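Local structure of AbyA5 (Verrucosispora maris, 4YWF) at residues A[118-123]-A[200-205]; A[193-198]-A[211-216]. The protein acts as an esterase-like lyase that catalyses elimination of acetate in spirotetronate biosynthesis. The protein carries 4 engineered substitutions. All coordinates share one frame; numbering follows the deposited sequence.

In the fold
The chain has the mixed sheet and strand order of an α/β hydrolase, and both contacts lie where helix 194-201 packs on that sheet. Contact 1 sets the end of the helix and the turn after it against strand 118-124, outermost in the sheet of this chain; contact 2 sets an earlier turn of the helix against interior strand 207-215, with strands 127-134, 171-174 and 143-148 lying in order between. The segments interleave along the chain as 118-123, 193-198, 200-205 and 211-216. With centres about 13 Å apart, the contacts meet where L122 CD2 lies 3.5 Å from V197 O. Helix 194-201 and the turn after it thus pack against both the edge strand and a buried interior strand.

Contact 1 (A[118-123]-A[200-205]); sequences ERLELR and DAVAER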
loop_
_atom_site.group_PDB
_atom_site.type_symbol
_atom_site.label_atom_id
_atom_site.label_comp_id
_atom_site.label_asym_id
_atom_site.label_seq_id
_atom_site.Cartn_x
_atom_site.Cartn_y
_atom_site.Cartn_z
ATOM N N GLU A 118 -16.495 7.030 -4.356
ATOM C CA GLU A 118 -16.505 7.033 -5.792
ATOM C C GLU A 118 -15.341 6.266 -6.384
ATOM O O GLU A 118 -14.251 6.318 -5.890
ATOM C CB GLU A 118 -16.441 8.470 -6.300
ATOM C CG GLU A 118 -16.500 8.637 -7.804
ATOM C CD GLU A 118 -16.501 10.124 -8.208
ATOM O OE1 GLU A 118 -16.938 10.989 -7.392
ATOM O OE2 GLU A 118 -16.031 10.433 -9.338
ATOM N N ARG A 119 -15.600 5.582 -7.468
ATOM C CA ARG A 119 -14.582 4.857 -8.221
ATOM C C ARG A 119 -13.943 5.766 -9.254
ATOM O O ARG A 119 -14.637 6.452 -10.006
ATOM C CB ARG A 119 -15.263 3.682 -8.937
ATOM C CG ARG A 119 -14.423 3.064 -10.039
ATOM C CD ARG A 119 -15.161 1.939 -10.732
ATOM N NE ARG A 119 -14.843 0.705 -10.061
ATOM C CZ ARG A 119 -15.721 -0.215 -9.698
ATOM N NH1 ARG A 119 -17.026 -0.098 -9.997
ATOM N NH2 ARG A 119 -15.270 -1.300 -9.078
ATOM N N LEU A 120 -12.626 5.760 -9.306
ATOM C CA LEU A 120 -11.871 6.438 -10.326
ATOM C C LEU A 120 -11.215 5.348 -11.203
ATOM O O LEU A 120 -10.714 4.377 -10.721
ATOM C CB LEU A 120 -10.786 7.285 -9.695
ATOM C CG LEU A 120 -11.218 8.302 -8.634
ATOM C CD1 LEU A 120 -9.983 9.029 -8.096
ATOM C CD2 LEU A 120 -12.221 9.284 -9.253
ATOM N N GLU A 121 -11.214 5.546 -12.506
ATOM C CA GLU A 121 -10.543 4.635 -13.459
ATOM C C GLU A 121 -9.684 5.510 -14.370
ATOM O O GLU A 121 -10.187 6.446 -14.996
ATOM C CB GLU A 121 -11.585 3.855 -14.266
ATOM C CG GLU A 121 -11.006 2.609 -14.971
ATOM C CD GLU A 121 -12.005 1.435 -15.117
ATOM O OE1 GLU A 121 -12.990 1.328 -14.345
ATOM O OE2 GLU A 121 -11.799 0.586 -16.000
ATOM N N LEU A 122 -8.386 5.247 -14.385
ATOM C CA LEU A 122 -7.428 5.964 -15.194
ATOM C C LEU A 122 -6.899 5.028 -16.276
ATOM O O LEU A 122 -6.218 4.058 -16.012
ATOM C CB LEU A 122 -6.267 6.453 -14.317
ATOM C CG LEU A 122 -6.634 7.434 -13.182
ATOM C CD1 LEU A 122 -7.300 6.795 -11.943
ATOM C CD2 LEU A 122 -5.384 8.153 -12.729
ATOM N N ARG A 123 -7.236 5.313 -17.521
ATOM C CA ARG A 123 -6.797 4.494 -18.635
ATOM C C ARG A 123 -5.474 5.083 -19.094
ATOM O O ARG A 123 -5.425 6.194 -19.624
ATOM C CB ARG A 123 -7.895 4.468 -19.705
ATOM N N ASP A 200 -3.543 14.489 -10.903
ATOM C CA ASP A 200 -4.101 14.983 -12.222
ATOM C C ASP A 200 -5.552 14.629 -12.409
ATOM O O ASP A 200 -6.331 15.461 -12.824
ATOM C CB ASP A 200 -3.300 14.435 -13.426
ATOM C CG ASP A 200 -1.907 15.023 -13.524
ATOM O OD1 ASP A 200 -1.612 16.059 -12.867
ATOM O OD2 ASP A 200 -1.061 14.420 -14.218
ATOM N N ALA A 201 -5.934 13.412 -12.058
ATOM C CA ALA A 201 -7.284 12.970 -12.218
ATOM C C ALA A 201 -8.303 13.595 -11.273
ATOM O O ALA A 201 -9.496 13.580 -11.564
ATOM C CB ALA A 201 -7.319 11.444 -12.116
ATOM N N VAL A 202 -7.874 14.190 -10.162
ATOM C CA VAL A 202 -8.805 14.812 -9.215
ATOM C C VAL A 202 -8.537 16.303 -9.014
ATOM O O VAL A 202 -9.030 16.898 -8.060
ATOM C CB VAL A 202 -8.758 14.123 -7.810
ATOM C CG1 VAL A 202 -9.200 12.655 -7.910
ATOM C CG2 VAL A 202 -7.355 14.205 -7.165
ATOM N N ALA A 203 -7.746 16.878 -9.896
ATOM C CA ALA A 203 -7.344 18.304 -9.825
ATOM C C ALA A 203 -8.569 19.286 -9.847
ATOM O O ALA A 203 -8.538 20.381 -9.286
ATOM C CB ALA A 203 -6.348 18.589 -10.946
ATOM N N GLU A 204 -9.683 18.875 -10.427
ATOM C CA GLU A 204 -10.890 19.735 -10.427
ATOM C C GLU A 204 -11.734 19.623 -9.166
ATOM O O GLU A 204 -12.701 20.320 -8.962
ATOM C CB GLU A 204 -11.747 19.362 -11.641
ATOM C CG GLU A 204 -11.235 19.940 -12.932
ATOM C CD GLU A 204 -11.649 21.425 -13.071
ATOM O OE1 GLU A 204 -12.918 21.795 -13.029
ATOM O OE2 GLU A 204 -10.667 22.205 -13.204
ATOM N N ARG A 205 -11.398 18.665 -8.324
ATOM C CA ARG A 205 -12.276 18.240 -7.275
ATOM C C ARG A 205 -11.576 18.136 -5.907
ATOM O O ARG A 205 -12.136 17.586 -4.935
ATOM C CB ARG A 205 -12.887 16.913 -7.727
ATOM C CG ARG A 205 -13.291 16.999 -9.201
ATOM C CD ARG A 205 -13.806 15.668 -9.725
ATOM N NE ARG A 205 -14.921 15.256 -8.898
ATOM C CZ ARG A 205 -15.378 14.013 -8.812
ATOM N NH1 ARG A 205 -14.882 13.023 -9.529
ATOM N NH2 ARG A 205 -16.396 13.786 -8.032
#
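The carboxylate of E118 lies at the edge of the R205 guanidinium, with E118 CD in the guanidinium plane and the two planes turned 31° from each other. The grip is end-on and two-pronged. R205 NH1 gives a nearly straight bond (176°) to E118 OE2 at 2.8 Å, arriving on the syn side but tilted out of the carboxylate plane, while R205 NH2 reaches the syn lone pair of E118 OE1 at 2.9 Å. E118 comes to this meeting extended, its CG anti to the backbone N (chi1 -178°); R205 comes from the opposite direction on a chain bent at chi3, from the end of a type I turn closed by R205 N to V202 O. Further along the strand, L120 CD1 touches V202 CG1 at 3.7 Å, the two side chains crossing near a right angle, and L122 CD2 meets A201 CB at 3.9 Å. L136 packs against both members of the ion pair. Putting an alanine at E118 would probably leave the R205 guanidinium without this counter-charge and freer to turn. The edge strand is thus tied to the helix end and following turn by apolar contacts and a salt bridge whose two bonds, one to each carboxylate oxygen, would fix the guanidinium's rotation.

Contact 2 (A[193-198]-A[211-216]); sequences ALFGVL and AYAMAL. Engineered in segment 211-216: M214 (natural residue Leu).
The F195 ring reaches the alanines of strand 207-215 because CG stands beside the backbone N, anti to the carbonyl carbon (chi1 -51°), and the ring is then turned roughly crosswise to the CA-CB bond (chi2 -85°). One ring corner does the touching: F195 CE1 lies 4.3 Å from A213 CB and 4.3 Å from A215 CB, so a single ring carbon rests against two methyls on the same side of the strand. The CA atoms of F195 and A213 lie 8.1 Å apart, a spacing consistent with small alanine side chains facing the ring. No hydrogen bond links the two segments, and the packing is purely apolar and modest in extent, with 81 Å² buried in all. Between these alanines the engineered selenomethionine M214 has its CB directed away from the helix, and its side chain touches T344 of helix 337-351 beyond the sheet. Y212 also packs on that helix.

The buried ring has other neighbours besides the alanines. It touches L146 of strand 143-148 as well as L222, A223 and A226 of helix 218-226, while A215 itself packs on A223, so the phenylalanine sits among two strands and the helix that follows the second of them. Helix 194-201 lies on the connection that carries the chain from strand 171-174 past strand 143-148 to strand 207-215, a β-α-β crossover of the α/β hydrolase fold. Strand 207-215 then runs into the sharp turn before helix 218-226, the position at which this fold characteristically places its nucleophile elbow.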
loop_
_atom_site.group_PDB
_atom_site.type_symbol
_atom_site.label_atom_id
_atom_site.label_comp_id
_atom_site.label_asym_id
_atom_site.label_seq_id
_atom_site.Cartn_x
_atom_site.Cartn_y
_atom_site.Cartn_z
ATOM N N ALA A 193 5.893 7.974 -10.858
ATOM C CA ALA A 193 4.995 8.929 -11.468
ATOM C C ALA A 193 3.512 8.755 -11.043
ATOM O O ALA A 193 2.673 9.640 -11.263
ATOM C CB ALA A 193 5.112 8.857 -13.004
ATOM N N LEU A 194 3.202 7.637 -10.407
ATOM C CA LEU A 194 1.827 7.249 -10.164
ATOM C C LEU A 194 1.100 8.275 -9.307
ATOM O O LEU A 194 -0.062 8.575 -9.553
ATOM C CB LEU A 194 1.776 5.854 -9.526
ATOM C CG LEU A 194 0.415 5.436 -8.947
ATOM C CD1 LEU A 194 -0.565 5.256 -10.095
ATOM C CD2 LEU A 194 0.611 4.186 -8.117
ATOM N N PHE A 195 1.790 8.846 -8.325
ATOM C CA PHE A 195 1.133 9.745 -7.436
ATOM C C PHE A 195 0.670 10.947 -8.249
ATOM O O PHE A 195 -0.454 11.383 -8.080
ATOM C CB PHE A 195 2.010 10.205 -6.248
ATOM C CG PHE A 195 2.657 9.080 -5.490
ATOM C CD1 PHE A 195 1.988 8.421 -4.486
ATOM C CD2 PHE A 195 3.968 8.691 -5.778
ATOM C CE1 PHE A 195 2.587 7.358 -3.820
ATOM C CE2 PHE A 195 4.574 7.641 -5.098
ATOM C CZ PHE A 195 3.897 6.999 -4.117
ATOM N N GLY A 196 1.560 11.512 -9.077
ATOM C CA GLY A 196 1.185 12.723 -9.840
ATOM C C GLY A 196 -0.025 12.490 -10.736
ATOM O O GLY A 196 -0.896 13.296 -10.827
ATOM N N VAL A 197 -0.078 11.315 -11.348
ATOM C CA VAL A 197 -1.182 10.916 -12.206
ATOM C C VAL A 197 -2.525 10.760 -11.469
ATOM O O VAL A 197 -3.561 11.057 -12.052
ATOM C CB VAL A 197 -0.796 9.665 -12.974
ATOM C CG1 VAL A 197 -2.017 9.005 -13.610
ATOM C CG2 VAL A 197 0.281 10.044 -14.006
ATOM N N LEU A 198 -2.503 10.417 -10.183
ATOM C CA LEU A 198 -3.705 10.390 -9.380
ATOM C C LEU A 198 -4.146 11.788 -9.069
ATOM O O LEU A 198 -5.332 12.102 -9.100
ATOM C CB LEU A 198 -3.465 9.629 -8.041
ATOM C CG LEU A 198 -3.191 8.152 -8.167
ATOM C CD1 LEU A 198 -2.624 7.721 -6.799
ATOM C CD2 LEU A 198 -4.401 7.328 -8.599
ATOM N N ALA A 211 -0.887 17.712 -1.323
ATOM C CA ALA A 211 -1.083 16.253 -1.240
ATOM C C ALA A 211 -0.168 15.607 -0.198
ATOM O O ALA A 211 1.048 15.937 -0.100
ATOM C CB ALA A 211 -0.775 15.618 -2.571
ATOM N N TYR A 212 -0.725 14.638 0.508
ATOM C CA TYR A 212 0.013 13.855 1.539
ATOM C C TYR A 212 -0.107 12.395 1.168
ATOM O O TYR A 212 -1.227 11.964 0.976
ATOM C CB TYR A 212 -0.566 14.178 2.896
ATOM C CG TYR A 212 -0.530 15.695 3.117
ATOM C CD1 TYR A 212 0.615 16.313 3.663
ATOM C CD2 TYR A 212 -1.620 16.526 2.724
ATOM C CE1 TYR A 212 0.666 17.680 3.850
ATOM C CE2 TYR A 212 -1.572 17.891 2.900
ATOM C CZ TYR A 212 -0.428 18.472 3.454
ATOM O OH TYR A 212 -0.384 19.839 3.638
ATOM N N ALA A 213 1.031 11.699 0.922
ATOM C CA ALA A 213 1.054 10.260 0.632
ATOM C C ALA A 213 1.223 9.422 1.899
ATOM O O ALA A 213 2.293 9.415 2.571
ATOM C CB ALA A 213 2.176 9.904 -0.332
HETATM N N MSE A 214 0.138 8.727 2.256
HETATM C CA MSE A 214 0.193 7.611 3.149
HETATM C C MSE A 214 0.557 6.397 2.358
HETATM O O MSE A 214 -0.307 5.607 1.942
HETATM C CB MSE A 214 -1.172 7.433 3.796
HETATM C CG MSE A 214 -1.153 6.232 4.693
HETATM SE SE MSE A 214 -0.520 6.682 6.518
HETATM C CE MSE A 214 -2.158 7.682 7.084
ATOM N N ALA A 215 1.855 6.242 2.145
ATOM C CA ALA A 215 2.373 5.221 1.184
ATOM C C ALA A 215 3.182 4.197 1.965
ATOM O O ALA A 215 4.363 4.399 2.266
ATOM C CB ALA A 215 3.211 5.916 0.133
ATOM N N LEU A 216 2.500 3.130 2.359
ATOM C CA LEU A 216 3.065 2.059 3.213
ATOM C C LEU A 216 3.993 1.061 2.458
ATOM O O LEU A 216 3.841 0.838 1.270
ATOM C CB LEU A 216 1.928 1.255 3.864
ATOM C CG LEU A 216 0.984 1.977 4.826
ATOM C CD1 LEU A 216 0.212 3.054 4.136
ATOM C CD2 LEU A 216 -0.052 1.000 5.399
#